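Local coordinates for FAD:protein FMN transferase (Vibrio cholerae, PDB 6NXI) that probably transfers the FMN moiety of FAD onto a threonine hydroxyl of a target flavoprotein, using magnesium, and binds FAD and two magnesium ions here, at residues L78-E83 with S264-D269; W160-V165 with Y177-G182; E184-G189 with D219-T224; S240-P245 with G274-G279. One frame throughout, in Å; residues are numbered along the deposited sequence.

Contact 1: residues L78-E83 with S264-D269; sequences LTVVKE and SCMTAD. With MG (magnesium ion), chain C; MG (magnesium ion), chain D.
Helix 265-278, which carries the metal-binding Asp269 of the FAD site, begins against helix 75-90: Met266 packs on Val80 and Glu83, and Thr267 bonds to Glu83. Met266 is the apolar bridge. Its chain is extended out to SD and bends only at the last torsion, which brings the methyl group across the CB and CG methylenes of Glu83: CE of Met266 is 3.7 Å from CG of Glu83, while SD of Met266 is 4.0 Å from CG2 of Val80. The glutamate bends about its CB-CG bond (chi2 68°), which carries the carboxylate to Thr267, whose OG1 donates to OE2 of Glu83 over 2.7 Å. The hydroxyl arrives from above the carboxylate plane, 52° out of it, and the same OE2 also takes a salt bridge from Arg86.

The two helices run at 36° to each other, with segment axes 10.9 Å apart, a separation bridged by side chains and not by backbone contact. At the start of the helix, Ser264 is the N-cap: its OG accepts from N of Thr267 at 3.1 Å, and Asp163 binds the same hydroxyl as well as the backbone N of Cys265 and Met266. One turn on, Asp269 OD1 bridges the metals, 2.2 Å from the magnesium ion of chain D and 2.6 Å from that of chain C, and the backbone O of Asp269 is a further ligand of the latter. OD2 of Asp269 accepts from a water bound to the chain D ion and from the backbone N of Gly159.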
# COMPACT_ATOMS: atom_id res chain seq x y z
N LEU A 78 7.14 8.37 -11.79
CA LEU A 78 7.45 7.36 -12.81
C LEU A 78 7.80 6.02 -12.13
O LEU A 78 7.26 5.00 -12.54
CB LEU A 78 8.58 7.89 -13.71
CG LEU A 78 8.74 7.25 -15.08
CD1 LEU A 78 9.05 5.76 -14.97
CD2 LEU A 78 7.55 7.50 -15.94
N THR A 79 8.66 6.03 -11.10
CA THR A 79 9.10 4.81 -10.40
C THR A 79 7.87 4.10 -9.84
O THR A 79 7.79 2.87 -9.97
CB THR A 79 10.13 5.15 -9.33
OG1 THR A 79 11.24 5.74 -10.04
CG2 THR A 79 10.56 3.92 -8.55
N VAL A 80 6.95 4.85 -9.21
CA VAL A 80 5.77 4.23 -8.56
C VAL A 80 4.80 3.70 -9.61
O VAL A 80 4.33 2.57 -9.50
CB VAL A 80 5.11 5.24 -7.61
CG1 VAL A 80 3.80 4.69 -7.08
CG2 VAL A 80 6.09 5.62 -6.50
N VAL A 81 4.60 4.43 -10.70
CA VAL A 81 3.68 3.92 -11.75
C VAL A 81 4.28 2.68 -12.43
O VAL A 81 3.56 1.72 -12.69
CB VAL A 81 3.27 5.01 -12.76
CG1 VAL A 81 2.42 4.42 -13.87
CG2 VAL A 81 2.48 6.11 -12.05
N LYS A 82 5.59 2.67 -12.68
CA LYS A 82 6.24 1.50 -13.28
C LYS A 82 6.05 0.26 -12.40
O LYS A 82 5.77 -0.83 -12.95
CB LYS A 82 7.72 1.78 -13.50
CG LYS A 82 8.43 0.72 -14.31
CD LYS A 82 9.84 1.15 -14.70
CE LYS A 82 9.93 2.56 -15.27
NZ LYS A 82 9.49 2.66 -16.69
N GLU A 83 6.19 0.45 -11.10
CA GLU A 83 6.05 -0.66 -10.12
C GLU A 83 4.58 -1.08 -10.14
O GLU A 83 4.31 -2.25 -10.17
CB GLU A 83 6.54 -0.24 -8.75
CG GLU A 83 6.48 -1.39 -7.76
CD GLU A 83 7.44 -2.55 -8.00
OE1 GLU A 83 8.16 -2.59 -9.06
OE2 GLU A 83 7.40 -3.47 -7.12
N SER A 264 11.41 -3.62 -0.21
CA SER A 264 10.74 -2.35 -0.54
C SER A 264 9.33 -2.31 0.04
O SER A 264 8.56 -3.22 -0.23
CB SER A 264 10.69 -2.12 -2.04
OG SER A 264 9.77 -1.11 -2.34
N CYS A 265 9.05 -1.28 0.81
CA CYS A 265 7.69 -1.06 1.33
C CYS A 265 6.74 -0.77 0.17
O CYS A 265 5.63 -1.28 0.16
CB CYS A 265 7.66 0.02 2.40
SG CYS A 265 6.14 -0.09 3.38
N MET A 266 7.16 -0.01 -0.80
CA MET A 266 6.34 0.21 -2.02
C MET A 266 5.88 -1.14 -2.59
O MET A 266 4.64 -1.37 -2.86
CB MET A 266 7.14 0.96 -3.07
CG MET A 266 6.40 1.06 -4.36
SD MET A 266 7.23 1.92 -5.70
CE MET A 266 8.71 0.96 -5.89
N THR A 267 6.80 -2.06 -2.77
CA THR A 267 6.53 -3.38 -3.36
C THR A 267 5.64 -4.19 -2.43
O THR A 267 4.64 -4.79 -2.91
CB THR A 267 7.83 -4.08 -3.72
OG1 THR A 267 8.48 -3.24 -4.68
CG2 THR A 267 7.53 -5.45 -4.29
N ALA A 268 5.94 -4.21 -1.13
CA ALA A 268 5.12 -4.97 -0.17
C ALA A 268 3.69 -4.43 -0.19
O ALA A 268 2.75 -5.25 -0.17
CB ALA A 268 5.64 -4.93 1.21
N ASP A 269 3.53 -3.11 -0.29
CA ASP A 269 2.20 -2.44 -0.26
C ASP A 269 1.36 -2.88 -1.44
O ASP A 269 0.18 -3.29 -1.24
CB ASP A 269 2.43 -0.92 -0.19
CG ASP A 269 1.24 -0.09 0.25
OD1 ASP A 269 0.22 -0.69 0.66
OD2 ASP A 269 1.33 1.16 0.11
MG MG C . -1.45 -1.69 -1.04
MG MG D . -1.43 0.03 1.85
O HOH W 1 -1.02 2.05 0.70
O HOH W 2 -1.33 -2.53 2.20

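Contact 2: residues W160-V165 with Y177-G182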
# COMPACT_ATOMS: atom_id res chain seq x y z
N TRP A 160 5.80 3.72 -0.87
CA TRP A 160 6.84 4.59 -1.46
C TRP A 160 7.30 5.61 -0.42
O TRP A 160 8.55 5.78 -0.27
CB TRP A 160 6.31 5.29 -2.73
CG TRP A 160 7.31 6.27 -3.27
CD1 TRP A 160 7.20 7.62 -3.20
CD2 TRP A 160 8.54 5.99 -3.97
NE1 TRP A 160 8.29 8.20 -3.79
CE2 TRP A 160 9.14 7.24 -4.25
CE3 TRP A 160 9.21 4.83 -4.37
CZ2 TRP A 160 10.35 7.33 -4.92
CZ3 TRP A 160 10.42 4.91 -5.02
CH2 TRP A 160 10.99 6.17 -5.27
N GLY A 161 6.37 6.31 0.27
CA GLY A 161 6.76 7.32 1.28
C GLY A 161 7.62 6.66 2.37
O GLY A 161 8.62 7.23 2.80
N VAL A 162 7.26 5.44 2.77
CA VAL A 162 8.03 4.70 3.80
C VAL A 162 9.46 4.47 3.31
O VAL A 162 10.41 4.80 4.04
CB VAL A 162 7.36 3.38 4.19
CG1 VAL A 162 8.31 2.51 5.01
CG2 VAL A 162 6.04 3.63 4.91
N ASP A 163 9.60 4.07 2.04
CA ASP A 163 10.94 3.83 1.46
C ASP A 163 11.70 5.14 1.39
O ASP A 163 12.95 5.14 1.63
CB ASP A 163 10.82 3.18 0.09
CG ASP A 163 10.37 1.74 0.08
OD1 ASP A 163 10.57 1.02 1.10
OD2 ASP A 163 9.87 1.31 -0.96
N VAL A 164 11.06 6.21 0.94
CA VAL A 164 11.73 7.54 0.83
C VAL A 164 12.27 7.97 2.21
O VAL A 164 13.46 8.37 2.30
CB VAL A 164 10.77 8.58 0.23
CG1 VAL A 164 11.28 9.99 0.45
CG2 VAL A 164 10.52 8.26 -1.23
N VAL A 165 11.48 7.83 3.24
CA VAL A 165 11.92 8.21 4.61
C VAL A 165 13.04 7.28 5.11
O VAL A 165 14.03 7.77 5.72
CB VAL A 165 10.73 8.29 5.56
CG1 VAL A 165 11.17 8.38 7.01
CG2 VAL A 165 9.77 9.40 5.14
N TYR A 177 16.10 1.77 12.93
CA TYR A 177 14.85 2.56 12.83
C TYR A 177 13.66 1.65 12.53
O TYR A 177 13.80 0.57 11.93
CB TYR A 177 14.95 3.63 11.74
CG TYR A 177 15.25 3.15 10.33
CD1 TYR A 177 14.26 2.58 9.55
CD2 TYR A 177 16.51 3.25 9.77
CE1 TYR A 177 14.52 2.08 8.29
CE2 TYR A 177 16.77 2.81 8.48
CZ TYR A 177 15.77 2.18 7.76
OH TYR A 177 15.96 1.70 6.49
N MET A 178 12.52 2.26 12.78
CA MET A 178 11.19 1.76 12.32
C MET A 178 10.48 2.95 11.70
O MET A 178 10.35 3.97 12.39
CB MET A 178 10.32 1.23 13.45
CG MET A 178 8.88 1.02 12.98
SD MET A 178 7.78 0.66 14.36
CE MET A 178 8.49 -0.91 14.82
N VAL A 179 10.14 2.87 10.40
CA VAL A 179 9.32 3.89 9.72
C VAL A 179 7.93 3.29 9.52
O VAL A 179 7.88 2.22 8.90
CB VAL A 179 9.95 4.26 8.38
CG1 VAL A 179 9.06 5.19 7.62
CG2 VAL A 179 11.35 4.84 8.59
N GLU A 180 6.88 3.94 9.99
CA GLU A 180 5.49 3.43 9.84
C GLU A 180 4.59 4.57 9.34
O GLU A 180 4.62 5.66 9.92
CB GLU A 180 5.02 2.84 11.18
CG GLU A 180 3.58 2.34 11.14
CD GLU A 180 2.57 3.32 11.67
OE1 GLU A 180 2.73 3.75 12.85
OE2 GLU A 180 1.70 3.75 10.91
N ILE A 181 3.93 4.37 8.21
CA ILE A 181 2.91 5.32 7.70
C ILE A 181 1.61 4.58 7.45
O ILE A 181 1.59 3.66 6.66
CB ILE A 181 3.40 5.99 6.42
CG1 ILE A 181 4.76 6.66 6.59
CG2 ILE A 181 2.36 6.97 5.94
CD1 ILE A 181 5.29 7.25 5.26
N GLY A 182 0.56 4.95 8.18
CA GLY A 182 -0.74 4.29 8.03
C GLY A 182 -0.62 2.78 8.12
O GLY A 182 -1.29 2.06 7.32
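Val162 of helix 157-171 packs on Val179 and Ile181 of strand 177-181, and Val165 on Val179, a helix laid against one face of the large antiparallel sheet. The segment axes come within 8.2 Å and run close to antiparallel, at 152°. Val162 gives one methyl to each of its strand partners. CG1, anti to the backbone N (chi1 168°), lies 3.8 Å from CG1 of Val179, whereas CG2 sits 3.7 Å from CG1 of Ile181; the two side chains of each pair lie flank to flank, pointing opposite ways. One turn later Val165 places its CG1 3.9 Å from the CG1 of Val179, so that this one strand methyl is shared by two helix residues.

In the second shell, Leu43 of helix 32-50 touches Val165 and Ile181, and Leu169 of the same helix 157-171 reaches Val179. Val162 also packs on Arg186 of the adjoining strand, and that arginine forms a salt bridge with Asp163. Gly161 brings the helix backbone itself close to the strand: with no side chain at this position, the end of Ile181 lies against the main chain, its CD1 3.8 Å from C of Gly161 and 3.7 Å from N of Val162.

Contact 3: residues E184-G189 with D219-T224; sequences EIRLKG and DYAIAT. With MG (magnesium ion), chain D.
Backbone hydrogen bonds join Ile185 to Ile222 in both directions, N of Ile185 to O of Ile222 at 2.9 Å and N of Ile222 to O of Ile185 at 2.8 Å. A third runs from N of Leu187 to O of Tyr220, while the return bond from Tyr220 is weak and bent. Between these, Arg186 and Ala221 form a non-hydrogen-bonded pair.

Apolar contacts lie on the face bearing Ile185, Leu187 and Ile222. CD1 of Ile222 is 3.7 Å from CD1 of Leu187 and 4.0 Å from CG2 of Ile185, both pairs meeting at a slant. Strands 184-188 and 220-225 are antiparallel neighbours in the middle of the large sheet, flanked by strands 177-181 and 255-262.

Side-chain carboxylates bind backbone N-H groups at each end of the pairing. OD1 of Asp219 accepts from N of Gly189 at 2.8 Å, the donor standing 38° out of the carboxylate plane. At the other end OE2 of Glu184 accepts from N of Thr224 at 3.2 Å. A bend about CB-CG of Glu184 (chi2 47°) helps turn the carboxylate so that OE2 faces the partner strand and OE1 coordinates the magnesium ion of chain D at 2.3 Å, an ion shared with Asp269.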
# COMPACT_ATOMS: atom_id res chain seq x y z
N GLU A 184 1.88 0.76 7.16
CA GLU A 184 2.93 0.19 6.29
C GLU A 184 4.27 0.50 6.97
O GLU A 184 4.41 1.64 7.50
CB GLU A 184 2.93 0.86 4.92
CG GLU A 184 2.14 0.07 3.87
CD GLU A 184 0.77 -0.43 4.24
OE1 GLU A 184 -0.22 0.18 3.79
OE2 GLU A 184 0.66 -1.44 5.05
N ILE A 185 5.13 -0.50 7.07
CA ILE A 185 6.34 -0.43 7.92
C ILE A 185 7.60 -0.77 7.15
O ILE A 185 7.64 -1.69 6.33
CB ILE A 185 6.15 -1.35 9.13
CG1 ILE A 185 4.94 -0.93 9.96
CG2 ILE A 185 7.44 -1.39 9.93
CD1 ILE A 185 4.58 -1.95 11.02
N ARG A 186 8.68 -0.11 7.51
CA ARG A 186 10.01 -0.59 7.12
C ARG A 186 10.96 -0.50 8.31
O ARG A 186 10.93 0.53 9.00
CB ARG A 186 10.56 0.20 5.94
CG ARG A 186 11.88 -0.35 5.46
CD ARG A 186 12.12 0.05 4.02
NE ARG A 186 13.54 -0.01 3.76
CZ ARG A 186 14.12 0.50 2.69
NH1 ARG A 186 13.41 1.16 1.79
NH2 ARG A 186 15.45 0.38 2.58
N LEU A 187 11.74 -1.55 8.52
CA LEU A 187 12.60 -1.71 9.71
C LEU A 187 14.06 -1.88 9.32
O LEU A 187 14.35 -2.49 8.27
CB LEU A 187 12.20 -3.00 10.43
CG LEU A 187 10.75 -3.19 10.78
CD1 LEU A 187 10.54 -4.58 11.38
CD2 LEU A 187 10.31 -2.07 11.73
N LYS A 188 14.94 -1.39 10.15
CA LYS A 188 16.37 -1.70 10.01
C LYS A 188 17.01 -1.79 11.39
O LYS A 188 16.71 -0.94 12.24
CB LYS A 188 17.12 -0.69 9.15
CG LYS A 188 18.45 -1.24 8.67
CD LYS A 188 19.20 -0.20 7.91
CE LYS A 188 20.33 -0.78 7.11
NZ LYS A 188 21.58 -0.65 7.88
N GLY A 189 17.87 -2.79 11.61
CA GLY A 189 18.72 -2.86 12.80
C GLY A 189 17.94 -3.25 14.02
O GLY A 189 17.07 -4.15 13.90
N ASP A 219 15.64 -6.79 8.67
CA ASP A 219 15.81 -5.61 7.79
C ASP A 219 14.91 -5.81 6.58
O ASP A 219 15.32 -6.42 5.57
CB ASP A 219 17.27 -5.38 7.41
CG ASP A 219 18.18 -5.00 8.55
OD1 ASP A 219 17.68 -4.84 9.71
OD2 ASP A 219 19.43 -4.99 8.31
N TYR A 220 13.67 -5.38 6.72
CA TYR A 220 12.58 -5.71 5.78
C TYR A 220 11.49 -4.66 5.90
O TYR A 220 11.38 -3.97 6.94
CB TYR A 220 11.91 -7.05 6.12
CG TYR A 220 12.11 -8.21 5.19
CD1 TYR A 220 12.05 -8.06 3.81
CD2 TYR A 220 12.20 -9.50 5.68
CE1 TYR A 220 12.21 -9.13 2.96
CE2 TYR A 220 12.35 -10.59 4.84
CZ TYR A 220 12.37 -10.40 3.47
OH TYR A 220 12.49 -11.45 2.61
N ALA A 221 10.66 -4.57 4.86
CA ALA A 221 9.38 -3.85 4.91
C ALA A 221 8.25 -4.86 5.04
O ALA A 221 8.39 -6.02 4.61
CB ALA A 221 9.21 -3.01 3.68
N ILE A 222 7.21 -4.40 5.70
CA ILE A 222 5.97 -5.16 5.94
C ILE A 222 4.77 -4.31 5.57
O ILE A 222 4.61 -3.23 6.10
CB ILE A 222 5.88 -5.61 7.42
CG1 ILE A 222 7.18 -6.18 7.96
CG2 ILE A 222 4.72 -6.57 7.52
CD1 ILE A 222 8.09 -5.15 8.65
N ALA A 223 3.84 -4.89 4.83
CA ALA A 223 2.59 -4.22 4.45
C ALA A 223 1.46 -5.19 4.71
O ALA A 223 1.64 -6.42 4.50
CB ALA A 223 2.57 -3.80 3.01
N THR A 224 0.34 -4.64 5.14
CA THR A 224 -0.87 -5.44 5.41
C THR A 224 -2.08 -4.81 4.72
O THR A 224 -2.32 -3.62 4.89
CB THR A 224 -1.11 -5.53 6.92
OG1 THR A 224 -0.00 -6.18 7.54
CG2 THR A 224 -2.35 -6.31 7.26
MG MG D . -1.43 0.03 1.85
O HOH W 3 17.13 -6.04 12.02
O HOH W 2 -1.33 -2.53 2.20
O HOH W 1 -1.02 2.05 0.70

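Contact 4: residues S240-P245 with G274-G279. With FAD (flavin-adenine dinucleotide), chain B.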
# COMPACT_ATOMS: atom_id res chain seq x y z
N SER A 240 -16.04 -2.67 1.04
CA SER A 240 -14.69 -2.24 1.47
C SER A 240 -14.08 -1.44 0.34
O SER A 240 -14.63 -1.42 -0.78
CB SER A 240 -13.81 -3.40 1.83
OG SER A 240 -13.18 -3.99 0.67
N HIS A 241 -12.96 -0.79 0.67
CA HIS A 241 -12.24 0.09 -0.29
C HIS A 241 -11.40 -0.70 -1.30
O HIS A 241 -10.90 -0.05 -2.20
CB HIS A 241 -11.33 1.04 0.47
CG HIS A 241 -10.26 0.37 1.25
ND1 HIS A 241 -8.99 0.84 1.24
CD2 HIS A 241 -10.28 -0.69 2.10
CE1 HIS A 241 -8.25 0.08 2.04
NE2 HIS A 241 -9.00 -0.87 2.58
N ILE A 242 -11.29 -2.03 -1.17
CA ILE A 242 -10.50 -2.85 -2.14
C ILE A 242 -11.44 -3.33 -3.22
O ILE A 242 -12.39 -4.06 -2.94
CB ILE A 242 -9.75 -3.96 -1.38
CG1 ILE A 242 -8.70 -3.35 -0.44
CG2 ILE A 242 -9.11 -4.92 -2.36
CD1 ILE A 242 -8.14 -4.36 0.54
N ILE A 243 -11.19 -2.91 -4.45
CA ILE A 243 -12.07 -3.17 -5.61
C ILE A 243 -11.51 -4.34 -6.42
O ILE A 243 -10.30 -4.41 -6.69
CB ILE A 243 -12.20 -1.87 -6.47
CG1 ILE A 243 -12.62 -0.67 -5.60
CG2 ILE A 243 -13.12 -2.12 -7.67
CD1 ILE A 243 -13.94 -0.87 -4.84
N ASP A 244 -12.38 -5.23 -6.89
CA ASP A 244 -12.02 -6.31 -7.82
C ASP A 244 -12.15 -5.73 -9.22
O ASP A 244 -13.25 -5.39 -9.66
CB ASP A 244 -12.90 -7.53 -7.58
CG ASP A 244 -12.53 -8.71 -8.45
OD1 ASP A 244 -11.92 -8.49 -9.53
OD2 ASP A 244 -12.94 -9.83 -8.08
N PRO A 245 -11.05 -5.56 -9.95
CA PRO A 245 -11.12 -4.92 -11.28
C PRO A 245 -12.02 -5.67 -12.26
O PRO A 245 -12.52 -5.02 -13.16
CB PRO A 245 -9.65 -4.94 -11.74
CG PRO A 245 -8.90 -4.88 -10.44
CD PRO A 245 -9.65 -5.86 -9.56
N GLY A 274 -2.82 -6.60 -4.03
CA GLY A 274 -2.97 -7.43 -5.22
C GLY A 274 -3.25 -8.87 -4.88
O GLY A 274 -4.22 -9.44 -5.43
N LEU A 275 -2.49 -9.44 -3.95
CA LEU A 275 -2.71 -10.85 -3.56
C LEU A 275 -4.09 -10.98 -2.87
O LEU A 275 -4.80 -11.99 -3.11
CB LEU A 275 -1.55 -11.34 -2.70
CG LEU A 275 -0.18 -11.32 -3.36
CD1 LEU A 275 0.86 -11.84 -2.37
CD2 LEU A 275 -0.12 -12.16 -4.63
N MET A 276 -4.51 -10.00 -2.08
CA MET A 276 -5.87 -10.03 -1.46
C MET A 276 -6.97 -10.16 -2.53
O MET A 276 -7.88 -10.99 -2.38
CB MET A 276 -6.09 -8.80 -0.59
CG MET A 276 -7.42 -8.79 0.08
SD MET A 276 -7.21 -8.02 1.73
CE MET A 276 -8.94 -8.10 2.20
N VAL A 277 -6.88 -9.38 -3.60
CA VAL A 277 -7.87 -9.37 -4.71
C VAL A 277 -7.80 -10.72 -5.44
O VAL A 277 -8.87 -11.23 -5.88
CB VAL A 277 -7.67 -8.18 -5.66
CG1 VAL A 277 -8.54 -8.29 -6.89
CG2 VAL A 277 -7.87 -6.83 -4.97
N MET A 278 -6.61 -11.32 -5.55
CA MET A 278 -6.45 -12.63 -6.26
C MET A 278 -7.17 -13.75 -5.50
O MET A 278 -7.70 -14.68 -6.16
CB MET A 278 -4.98 -13.01 -6.42
CG MET A 278 -4.24 -12.12 -7.36
SD MET A 278 -2.54 -12.75 -7.62
CE MET A 278 -2.82 -13.89 -8.97
N GLY A 279 -7.23 -13.64 -4.17
CA GLY A 279 -7.75 -14.71 -3.32
C GLY A 279 -6.66 -15.68 -2.93
O GLY A 279 -5.52 -15.58 -3.45
PA FAD B . -4.43 -0.72 0.47
O1A FAD B . -5.12 -1.97 0.88
O2A FAD B . -2.96 -0.65 0.48
O5B FAD B . -4.93 -0.28 -0.98
C5B FAD B . -6.35 0.05 -1.07
C4B FAD B . -6.56 1.35 -1.81
O4B FAD B . -6.07 1.29 -3.17
C3B FAD B . -8.04 1.71 -1.91
O3B FAD B . -8.41 2.55 -0.81
C2B FAD B . -8.13 2.40 -3.27
O2B FAD B . -7.76 3.76 -3.19
C1B FAD B . -7.10 1.63 -4.09
N9A FAD B . -7.56 0.41 -4.71
C8A FAD B . -8.71 -0.34 -4.44
N7A FAD B . -8.73 -1.47 -5.12
C5A FAD B . -7.59 -1.47 -5.90
C6A FAD B . -7.09 -2.38 -6.84
N6A FAD B . -7.66 -3.57 -7.12
N1A FAD B . -5.90 -2.09 -7.39
C2A FAD B . -5.32 -0.91 -7.09
N3A FAD B . -5.69 0.03 -6.22
C4A FAD B . -6.86 -0.31 -5.65
N1 FAD B . -6.89 9.97 2.24
C2 FAD B . -7.60 11.10 2.60
O2 FAD B . -8.69 11.00 3.19
N3 FAD B . -7.12 12.35 2.34
C4 FAD B . -5.93 12.56 1.70
O4 FAD B . -5.54 13.70 1.46
C4X FAD B . -5.18 11.41 1.30
N5 FAD B . -4.03 11.58 0.67
C5X FAD B . -3.33 10.47 0.28
C6 FAD B . -2.12 10.63 -0.41
C7 FAD B . -1.35 9.56 -0.83
C7M FAD B . -0.05 9.81 -1.57
C8 FAD B . -1.79 8.25 -0.53
C8M FAD B . -1.02 7.04 -0.97
C9 FAD B . -3.00 8.08 0.15
C9A FAD B . -3.78 9.16 0.58
N10 FAD B . -5.01 9.02 1.25
C10 FAD B . -5.74 10.13 1.63
C1' FAD B . -5.48 7.68 1.63
C2' FAD B . -6.08 6.88 0.53
O2' FAD B . -7.26 7.52 0.04
C3' FAD B . -6.45 5.49 1.05
O3' FAD B . -7.43 5.53 2.06
C4' FAD B . -5.30 4.73 1.68
O4' FAD B . -4.12 4.96 0.92
C5' FAD B . -5.61 3.25 1.84
O5' FAD B . -4.40 2.58 2.24
P FAD B . -4.48 1.09 2.77
O1P FAD B . -5.58 0.91 3.71
O2P FAD B . -3.03 0.79 3.09
O3P FAD B . -4.96 0.42 1.41
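Val277, near the end of helix 265-278, points its side chain at the loop that binds the adenine of FAD, and its two methyls meet different parts of that loop. From CB, the branch anti to the backbone N (chi1 171°) is CG1, which meets the loop beside the adenine amino group: CD of Pro245 lies 3.8 Å from CG1 of Val277, and CA of Asp244 is a little farther off. The other branch, CG2, presses on Ile242, its distance of 3.5 Å to CG2 of Ile242 being closer than two methyl carbons normally come. The same CG2 of Val277 is also near the carbonyl O of Ile243 and the amino group N6A of the adenine. Next to it, SD of Met276 meets CD1 of Ile242 at 4.0 Å, the two side chains crossing at about a right angle.

The loop's backbone next to Val277 pairs with the adenine. N of Ile243 donates to N7A of FAD at 2.9 Å, nearly straight at 173°, and N6A of FAD donates to O of Ile243 at 2.8 Å, a two-bond pairing with the Hoogsteen edge of the adenine. Farther along the cofactor, ND1 of His241 is hydrogen-bonded at 2.7 Å to the ribose hydroxyl O3B, and that oxygen lies in the imidazole plane at the ring's edge. Just before, OG of Ser240 accepts from N of Ile242, closing an ST turn.

The loop runs between strands 220-225 and 255-262; Met276 also touches Val255 and Val258 of strand 255-262, while Leu275 packs on helix 280-289 and strand 294-299.

Overall arrangement
Contacts 2 and 3 are sequential along the chain, their centres 8 Å apart, and build on neighbouring strands of the eight-stranded antiparallel sheet, 177-181 and 184-188. Both are nested within the loop closed by contact 1, which touches each: Asp163 binds the start of helix 265-278, and Ala223 packs against Ala268. Contact 4 lies about 22 Å from contact 3 and 23 Å from contact 2 between centres, on the opposite side of the chain's centre, and its segments alternate with those of contact 1. Helix 265-278 joins them, its start carrying metal-binding Asp269 and its end lining the adenine pocket; contact 3 adds metal-binding Glu184.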